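Local coordinates for putative NAD(P)H-dependent FMN-containing oxidoreductase YwqN (Bacillus subtilis, PDB 1RLI), which is a putative FMN-containing oxidoreductase of the SsuE family that probably uses NADPH to reduce its substrates, at residues D[36-41]-D[56-61]; D[117-122]-D[175-180]. One frame throughout, in Å; residues are numbered along the deposited sequence.

Interaction 1: residues D[36-41]-D[56-61]; sequences YLQKYP and RPVQDD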
ATOM      1  N   TYR D  36      10.254  -4.949  26.612  1.00 23.68           N
ATOM      2  CA  TYR D  36      10.678  -3.631  26.202  1.00 24.84           C
ATOM      3  C   TYR D  36      11.994  -3.829  25.481  1.00 24.33           C
ATOM      4  O   TYR D  36      12.905  -4.475  26.009  1.00 27.15           O
ATOM      5  CB  TYR D  36      10.851  -2.731  27.420  1.00 28.88           C
ATOM      6  CG  TYR D  36       9.612  -2.672  28.274  1.00 33.82           C
ATOM      7  CD1 TYR D  36       9.343  -3.672  29.215  1.00 36.93           C
ATOM      8  CD2 TYR D  36       8.702  -1.626  28.145  1.00 35.86           C
ATOM      9  CE1 TYR D  36       8.207  -3.618  30.006  1.00 37.17           C
ATOM     10  CE2 TYR D  36       7.556  -1.568  28.935  1.00 36.95           C
ATOM     11  CZ  TYR D  36       7.323  -2.563  29.860  1.00 35.79           C
ATOM     12  OH  TYR D  36       6.212  -2.495  30.667  1.00 40.23           O
ATOM     13  N   LEU D  37      12.090  -3.312  24.262  1.00 20.26           N
ATOM     14  CA  LEU D  37      13.318  -3.469  23.502  1.00 20.33           C
ATOM     15  C   LEU D  37      14.274  -2.381  23.975  1.00 21.68           C
ATOM     16  O   LEU D  37      14.012  -1.201  23.819  1.00 22.70           O
ATOM     17  CB  LEU D  37      13.028  -3.343  22.003  1.00 19.11           C
ATOM     18  CG  LEU D  37      12.065  -4.435  21.508  1.00 19.19           C
ATOM     19  CD1 LEU D  37      11.774  -4.242  20.024  1.00 17.52           C
ATOM     20  CD2 LEU D  37      12.671  -5.810  21.736  1.00 21.53           C
ATOM     21  N   GLN D  38      15.382  -2.809  24.559  1.00 22.36           N
ATOM     22  CA  GLN D  38      16.378  -1.906  25.116  1.00 25.47           C
ATOM     23  C   GLN D  38      17.103  -1.047  24.086  1.00 25.33           C
ATOM     24  O   GLN D  38      17.302  -1.460  22.946  1.00 24.29           O
ATOM     25  CB  GLN D  38      17.400  -2.744  25.895  1.00 30.96           C
ATOM     26  CG  GLN D  38      17.830  -2.178  27.239  1.00 41.32           C
ATOM     27  CD  GLN D  38      18.724  -3.147  28.012  1.00 44.49           C
ATOM     28  OE1 GLN D  38      19.124  -2.877  29.147  1.00 50.65           O
ATOM     29  NE2 GLN D  38      19.037  -4.283  27.395  1.00 46.59           N
ATOM     30  N   LYS D  39      17.465   0.171  24.491  1.00 26.87           N
ATOM     31  CA  LYS D  39      18.237   1.066  23.635  1.00 27.58           C
ATOM     32  C   LYS D  39      19.120   1.910  24.539  1.00 30.25           C
ATOM     33  O   LYS D  39      18.739   2.258  25.663  1.00 27.86           O
ATOM     34  CB  LYS D  39      17.349   1.939  22.735  1.00 27.81           C
ATOM     35  CG  LYS D  39      16.385   2.876  23.408  1.00 28.61           C
ATOM     36  CD  LYS D  39      15.438   3.453  22.356  1.00 27.95           C
ATOM     37  CE  LYS D  39      14.483   4.475  22.943  1.00 31.19           C
ATOM     38  NZ  LYS D  39      13.473   4.915  21.944  1.00 36.22           N
ATOM     39  N   TYR D  40      20.312   2.210  24.041  1.00 30.81           N
ATOM     40  CA  TYR D  40      21.313   2.943  24.797  1.00 34.97           C
ATOM     41  C   TYR D  40      21.680   4.228  24.050  1.00 36.15           C
ATOM     42  O   TYR D  40      21.832   4.220  22.826  1.00 35.55           O
ATOM     43  CB  TYR D  40      22.540   2.034  24.944  1.00 35.98           C
ATOM     44  CG  TYR D  40      23.523   2.419  26.017  1.00 37.82           C
ATOM     45  CD1 TYR D  40      23.235   2.210  27.365  1.00 40.43           C
ATOM     46  CD2 TYR D  40      24.750   2.993  25.685  1.00 40.07           C
ATOM     47  CE1 TYR D  40      24.148   2.568  28.361  1.00 41.08           C
ATOM     48  CE2 TYR D  40      25.667   3.354  26.669  1.00 41.37           C
ATOM     49  CZ  TYR D  40      25.357   3.141  28.003  1.00 41.56           C
ATOM     50  OH  TYR D  40      26.250   3.533  28.978  1.00 44.61           O
ATOM     51  N   PRO D  41      21.819   5.346  24.774  1.00 36.64           N
ATOM     52  CA  PRO D  41      22.171   6.620  24.134  1.00 38.80           C
ATOM     53  C   PRO D  41      23.550   6.574  23.465  1.00 39.76           C
ATOM     54  O   PRO D  41      24.444   5.864  23.925  1.00 39.64           O
ATOM     55  CB  PRO D  41      22.109   7.621  25.290  1.00 38.78           C
ATOM     56  CG  PRO D  41      22.458   6.775  26.500  1.00 39.46           C
ATOM     57  CD  PRO D  41      21.695   5.493  26.237  1.00 37.93           C
ATOM     58  N   ARG D  56      20.925   3.627  20.173  1.00 31.18           N
ATOM     59  CA  ARG D  56      21.383   2.468  19.432  1.00 33.67           C
ATOM     60  C   ARG D  56      20.705   1.300  20.142  1.00 31.07           C
ATOM     61  O   ARG D  56      20.745   1.212  21.368  1.00 30.27           O
ATOM     62  CB  ARG D  56      22.901   2.330  19.551  1.00 38.29           C
ATOM     63  CG  ARG D  56      23.452   0.964  19.156  1.00 45.64           C
ATOM     64  CD  ARG D  56      24.829   0.741  19.776  1.00 51.53           C
ATOM     65  NE  ARG D  56      24.760   0.697  21.237  1.00 57.59           N
ATOM     66  CZ  ARG D  56      25.813   0.784  22.044  1.00 59.89           C
ATOM     67  NH1 ARG D  56      27.031   0.922  21.538  1.00 62.72           N
ATOM     68  NH2 ARG D  56      25.648   0.736  23.360  1.00 61.89           N
ATOM     69  N   PRO D  57      20.040   0.408  19.392  1.00 29.10           N
ATOM     70  CA  PRO D  57      19.391  -0.724  20.058  1.00 26.10           C
ATOM     71  C   PRO D  57      20.407  -1.636  20.745  1.00 27.48           C
ATOM     72  O   PRO D  57      21.539  -1.810  20.267  1.00 26.22           O
ATOM     73  CB  PRO D  57      18.682  -1.449  18.914  1.00 25.98           C
ATOM     74  CG  PRO D  57      18.381  -0.322  17.934  1.00 26.74           C
ATOM     75  CD  PRO D  57      19.667   0.473  17.967  1.00 27.80           C
ATOM     76  N   VAL D  58      19.979  -2.219  21.859  1.00 25.74           N
ATOM     77  CA  VAL D  58      20.796  -3.146  22.633  1.00 26.07           C
ATOM     78  C   VAL D  58      20.066  -4.476  22.582  1.00 25.39           C
ATOM     79  O   VAL D  58      18.904  -4.554  22.979  1.00 24.92           O
ATOM     80  CB  VAL D  58      20.910  -2.700  24.109  1.00 29.60           C
ATOM     81  CG1 VAL D  58      21.714  -3.735  24.909  1.00 32.09           C
ATOM     82  CG2 VAL D  58      21.555  -1.323  24.182  1.00 28.61           C
ATOM     83  N   GLN D  59      20.743  -5.519  22.110  1.00 22.39           N
ATOM     84  CA  GLN D  59      20.108  -6.825  21.992  1.00 23.74           C
ATOM     85  C   GLN D  59      20.787  -7.916  22.802  1.00 23.94           C
ATOM     86  O   GLN D  59      20.747  -9.081  22.433  1.00 23.42           O
ATOM     87  CB  GLN D  59      20.047  -7.243  20.520  1.00 23.59           C
ATOM     88  CG  GLN D  59      19.243  -6.308  19.629  1.00 22.52           C
ATOM     89  CD  GLN D  59      19.007  -6.928  18.269  1.00 24.76           C
ATOM     90  OE1 GLN D  59      19.892  -7.571  17.724  1.00 26.08           O
ATOM     91  NE2 GLN D  59      17.816  -6.733  17.713  1.00 23.45           N
ATOM     92  N   ASP D  60      21.399  -7.543  23.919  1.00 25.64           N
ATOM     93  CA  ASP D  60      22.064  -8.530  24.755  1.00 26.96           C
ATOM     94  C   ASP D  60      21.072  -9.552  25.282  1.00 25.78           C
ATOM     95  O   ASP D  60      21.428 -10.721  25.493  1.00 25.75           O
ATOM     96  CB  ASP D  60      22.765  -7.842  25.935  1.00 32.70           C
ATOM     97  CG  ASP D  60      23.935  -6.975  25.499  1.00 39.03           C
ATOM     98  OD1 ASP D  60      23.754  -6.103  24.625  1.00 44.43           O
ATOM     99  OD2 ASP D  60      25.047  -7.165  26.037  1.00 43.61           O
ATOM    100  N   ASP D  61      19.822  -9.132  25.475  1.00 21.30           N
ATOM    101  CA  ASP D  61      18.813 -10.037  26.010  1.00 22.83           C
ATOM    102  C   ASP D  61      17.842 -10.601  24.962  1.00 21.86           C
ATOM    103  O   ASP D  61      16.742 -11.053  25.297  1.00 19.52           O
ATOM    104  CB  ASP D  61      18.042  -9.340  27.139  1.00 24.95           C
ATOM    105  CG  ASP D  61      17.174  -8.187  26.647  1.00 26.30           C
ATOM    106  OD1 ASP D  61      17.528  -7.528  25.637  1.00 26.21           O
ATOM    107  OD2 ASP D  61      16.137  -7.936  27.294  1.00 27.08           O
TER
HETATM  108  O   HOH W   1      14.408  -5.750  27.577  1.00 36.35           O
HETATM  109  O   HOH W   2      16.648  -3.585  21.407  1.00 23.63           O
HETATM  110  O   HOH W   3      16.372  -5.650  23.973  1.00 32.86           O
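Y40 and R56 lie side by side at the antiparallel edge of a flavodoxin-like sheet, where the short strand 55-57 pairs with the end of strand 33-41. Their side chains point the same way from a hydrogen-bonded pair, with ring and guanidinium planes only 19° apart. NH2 of R56 comes within 3.4 Å of CD2 of Y40, obliquely to the ring. The arginine gets there because its chain, otherwise extended, bends at chi3 (64°) and carries the guanidinium back toward the tyrosine. Beneath them the backbones close a small ring of two bonds: Y40 N donates to R56 O at 2.9 Å, nearly straight at the hydrogen, whereas the return bond from R56 N to Y40 O is more bent (146°).

V58 fills the next position on the tyrosine's side. With CG1 anti to the backbone N, its other methyl, CG2, is set against CB of Y40 at 3.6 Å, while CG1 meets the amide end of Q38. The Q38 chain is extended beyond CG and passes slantwise over the valine. K39 and P57, the non-hydrogen-bonded pair, turn to the other face; there P57 packs on T89 and L92 of helix 88-95 and on L92 of the second subunit, and K39 makes a cation-pi contact with F55.

Past the strand pairing, water takes over from direct bonds. One water joins Y36 O to D61 OD2, and a second accepts from Q38 N close to D61 OD1, bridging the start of the pairing to the residue just before helix 62-70. Between these waters and the strands, V58 N donates to Q38 O at 3.0 Å, reaching that oxygen from above the carbonyl plane.

Interaction 2: residues D[117-122]-D[175-180]; sequences QAYVIA and SRLLKR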
ATOM      1  N   GLN D 117      -1.118 -15.316  17.019  1.00 22.44           N
ATOM      2  CA  GLN D 117      -1.963 -14.243  16.507  1.00 22.93           C
ATOM      3  C   GLN D 117      -1.211 -12.948  16.760  1.00 21.27           C
ATOM      4  O   GLN D 117      -0.705 -12.733  17.861  1.00 20.34           O
ATOM      5  CB  GLN D 117      -3.297 -14.212  17.254  1.00 27.35           C
ATOM      6  CG  GLN D 117      -4.108 -15.482  17.050  1.00 34.73           C
ATOM      7  CD  GLN D 117      -5.409 -15.465  17.810  1.00 39.70           C
ATOM      8  OE1 GLN D 117      -5.431 -15.249  19.022  1.00 45.79           O
ATOM      9  NE2 GLN D 117      -6.506 -15.697  17.102  1.00 43.96           N
ATOM     10  N   ALA D 118      -1.151 -12.090  15.748  1.00 19.13           N
ATOM     11  CA  ALA D 118      -0.420 -10.833  15.873  1.00 18.01           C
ATOM     12  C   ALA D 118      -1.305  -9.606  15.744  1.00 17.66           C
ATOM     13  O   ALA D 118      -2.250  -9.608  14.964  1.00 16.79           O
ATOM     14  CB  ALA D 118       0.674 -10.769  14.795  1.00 18.11           C
ATOM     15  N   TYR D 119      -0.955  -8.563  16.501  1.00 16.19           N
ATOM     16  CA  TYR D 119      -1.650  -7.273  16.488  1.00 15.31           C
ATOM     17  C   TYR D 119      -0.578  -6.210  16.452  1.00 16.57           C
ATOM     18  O   TYR D 119       0.552  -6.447  16.896  1.00 15.52           O
ATOM     19  CB  TYR D 119      -2.456  -7.040  17.763  1.00 16.07           C
ATOM     20  CG  TYR D 119      -3.645  -7.954  17.902  1.00 19.19           C
ATOM     21  CD1 TYR D 119      -4.926  -7.529  17.526  1.00 17.19           C
ATOM     22  CD2 TYR D 119      -3.492  -9.243  18.423  1.00 20.79           C
ATOM     23  CE1 TYR D 119      -6.034  -8.376  17.678  1.00 22.65           C
ATOM     24  CE2 TYR D 119      -4.595 -10.094  18.577  1.00 20.22           C
ATOM     25  CZ  TYR D 119      -5.858  -9.649  18.207  1.00 21.09           C
ATOM     26  OH  TYR D 119      -6.943 -10.490  18.396  1.00 23.26           O
ATOM     27  N   VAL D 120      -0.934  -5.028  15.952  1.00 15.25           N
ATOM     28  CA  VAL D 120       0.017  -3.920  15.882  1.00 14.28           C
ATOM     29  C   VAL D 120      -0.589  -2.630  16.444  1.00 16.31           C
ATOM     30  O   VAL D 120      -1.744  -2.319  16.173  1.00 15.64           O
ATOM     31  CB  VAL D 120       0.442  -3.629  14.410  1.00 14.50           C
ATOM     32  CG1 VAL D 120       1.285  -2.347  14.343  1.00 16.32           C
ATOM     33  CG2 VAL D 120       1.246  -4.826  13.833  1.00 13.55           C
ATOM     34  N   ILE D 121       0.194  -1.896  17.227  1.00 15.85           N
ATOM     35  CA  ILE D 121      -0.225  -0.590  17.751  1.00 17.25           C
ATOM     36  C   ILE D 121       0.908   0.340  17.302  1.00 17.39           C
ATOM     37  O   ILE D 121       2.063   0.114  17.664  1.00 18.03           O
ATOM     38  CB  ILE D 121      -0.299  -0.560  19.298  1.00 18.37           C
ATOM     39  CG1 ILE D 121      -1.422  -1.487  19.779  1.00 18.20           C
ATOM     40  CG2 ILE D 121      -0.538   0.864  19.774  1.00 20.33           C
ATOM     41  CD1 ILE D 121      -1.447  -1.674  21.270  1.00 20.76           C
ATOM     42  N   ALA D 122       0.588   1.356  16.503  1.00 15.24           N
ATOM     43  CA  ALA D 122       1.600   2.286  16.007  1.00 15.76           C
ATOM     44  C   ALA D 122       1.116   3.719  16.184  1.00 17.64           C
ATOM     45  O   ALA D 122      -0.031   4.053  15.866  1.00 17.64           O
ATOM     46  CB  ALA D 122       1.905   2.011  14.526  1.00 19.09           C
ATOM     47  N   SER D 175      -8.695  -0.259  23.209  1.00 25.79           N
ATOM     48  CA  SER D 175      -9.451  -1.004  24.216  1.00 28.72           C
ATOM     49  C   SER D 175     -10.214  -2.147  23.582  1.00 27.51           C
ATOM     50  O   SER D 175     -10.465  -3.166  24.217  1.00 28.59           O
ATOM     51  CB  SER D 175     -10.450  -0.094  24.928  1.00 32.09           C
ATOM     52  OG  SER D 175      -9.773   0.833  25.744  1.00 38.23           O
ATOM     53  N   ARG D 176     -10.598  -1.975  22.322  1.00 24.95           N
ATOM     54  CA  ARG D 176     -11.342  -3.013  21.631  1.00 27.52           C
ATOM     55  C   ARG D 176     -10.462  -3.792  20.676  1.00 27.09           C
ATOM     56  O   ARG D 176     -10.961  -4.492  19.803  1.00 29.62           O
ATOM     57  CB  ARG D 176     -12.517  -2.374  20.881  1.00 25.33           C
ATOM     58  CG  ARG D 176     -13.444  -1.591  21.813  1.00 29.25           C
ATOM     59  CD  ARG D 176     -14.515  -0.831  21.052  1.00 32.53           C
ATOM     60  NE  ARG D 176     -15.525  -0.281  21.960  1.00 32.95           N
ATOM     61  CZ  ARG D 176     -15.303   0.683  22.847  1.00 37.00           C
ATOM     62  NH1 ARG D 176     -14.099   1.234  22.960  1.00 37.16           N
ATOM     63  NH2 ARG D 176     -16.292   1.088  23.636  1.00 38.66           N
ATOM     64  N   LEU D 177      -9.149  -3.690  20.850  1.00 26.46           N
ATOM     65  CA  LEU D 177      -8.222  -4.358  19.942  1.00 26.59           C
ATOM     66  C   LEU D 177      -8.338  -5.873  19.857  1.00 29.22           C
ATOM     67  O   LEU D 177      -8.455  -6.430  18.771  1.00 26.91           O
ATOM     68  CB  LEU D 177      -6.782  -4.015  20.309  1.00 25.35           C
ATOM     69  CG  LEU D 177      -5.745  -4.505  19.290  1.00 24.88           C
ATOM     70  CD1 LEU D 177      -6.019  -3.894  17.906  1.00 27.37           C
ATOM     71  CD2 LEU D 177      -4.365  -4.121  19.783  1.00 25.77           C
ATOM     72  N   LEU D 178      -8.285  -6.541  20.999  1.00 31.67           N
ATOM     73  CA  LEU D 178      -8.337  -7.992  20.992  1.00 37.78           C
ATOM     74  C   LEU D 178      -9.688  -8.536  20.554  1.00 42.77           C
ATOM     75  O   LEU D 178     -10.705  -8.249  21.182  1.00 44.24           O
ATOM     76  CB  LEU D 178      -7.960  -8.536  22.375  1.00 37.70           C
ATOM     77  CG  LEU D 178      -6.494  -8.342  22.785  1.00 36.31           C
ATOM     78  CD1 LEU D 178      -5.587  -8.841  21.675  1.00 36.08           C
ATOM     79  CD2 LEU D 178      -6.218  -6.889  23.046  1.00 39.59           C
ATOM     80  N   LYS D 179      -9.686  -9.309  19.466  1.00 47.76           N
ATOM     81  CA  LYS D 179     -10.916  -9.903  18.945  1.00 53.92           C
ATOM     82  C   LYS D 179     -11.580 -10.763  20.009  1.00 56.62           C
ATOM     83  O   LYS D 179     -10.917 -11.266  20.916  1.00 56.41           O
ATOM     84  CB  LYS D 179     -10.639 -10.765  17.702  1.00 56.01           C
ATOM     85  CG  LYS D 179     -10.368  -9.968  16.429  1.00 59.53           C
ATOM     86  CD  LYS D 179     -10.476 -10.850  15.188  1.00 62.22           C
ATOM     87  CE  LYS D 179     -10.226 -10.049  13.914  1.00 64.00           C
ATOM     88  NZ  LYS D 179     -10.375 -10.876  12.676  1.00 65.10           N
ATOM     89  N   ARG D 180     -12.893 -10.930  19.891  1.00 59.55           N
ATOM     90  CA  ARG D 180     -13.647 -11.719  20.852  1.00 63.04           C
ATOM     91  C   ARG D 180     -14.719 -12.559  20.169  1.00 63.57           C
ATOM     92  O   ARG D 180     -14.918 -13.719  20.596  1.00 64.03           O
ATOM     93  CB  ARG D 180     -14.283 -10.794  21.890  1.00 65.77           C
ATOM     94  CG  ARG D 180     -15.228  -9.765  21.306  1.00 69.78           C
ATOM     95  CD  ARG D 180     -15.571  -8.690  22.327  1.00 73.55           C
ATOM     96  NE  ARG D 180     -16.156  -9.241  23.547  1.00 76.22           N
ATOM     97  CZ  ARG D 180     -16.600  -8.502  24.559  1.00 77.82           C
ATOM     98  NH1 ARG D 180     -16.528  -7.178  24.497  1.00 78.59           N
ATOM     99  NH2 ARG D 180     -17.115  -9.086  25.635  1.00 78.78           N
TER
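The backbone N of K179 donates to the phenolic OH of Y119, 3.2 Å away and fairly straight (160° at the hydrogen), tying the C-terminal tail to an inner strand of the flavodoxin-like sheet. This is an example of a buried tyrosine whose ring is used for packing while its hydroxyl serves as an acceptor for main chain. CB of K179 lies close to the same oxygen, and the rest of the lysine leads away from the strand.

Two leucines set the ring in place. L178 sends one methyl, CD1, over a face of Y119 in a CH-pi contact, 3.7 Å from the ring centroid and 22° off its normal. L177 instead runs past the tyrosine in the opposite direction, its CG 3.6 Å from CD1 of the ring, out at the rim opposite CE2, and displaced to the same side of the ring plane as the L178 methyl. Its carbonyl O also comes within 3.3 Å of CE1. With CG of L177 anti to its backbone N (chi1 -172°), the leucine reaches on toward the strand, and its CD2 touches CG1 of I121 at 3.9 Å. Tyrosine and isoleucine, two residues apart on one strand, thus both offer apolar atoms to L177.

The neighbouring strands and a helix also line the contact: I76 of strand 74-80 touches Y119 and I121, K151 of strand 149-157 touches Y119, and V154 of that strand touches L177. A26 of helix 18-27 packs on both I121 and L177, so the tail following helix 168-175 lies beside helix 18-27 on this face of the sheet.

How the interactions relate
Interactions 1 and 2 mark two distant parts of one mixed sheet, whose strands run in the order 55-57, 33-41, 6-10, 74-80, 117-124, 149-157. Their centres are 25 Å apart, on opposite sides of the chain's centre, and their nearest atoms about 11 Å apart, so they do not touch. Along the chain they come in series: 36-41 with 56-61 closes before 117-122 meets 175-180. Interaction 1 adds an antiparallel strand to one edge, at the surface; interaction 2 lays the C-terminal tail over the interior strand 117-124. Each also comes within reach of another subunit of the four-chain assembly: interaction 1 through P57 alone, interaction 2 through several residues of its tail.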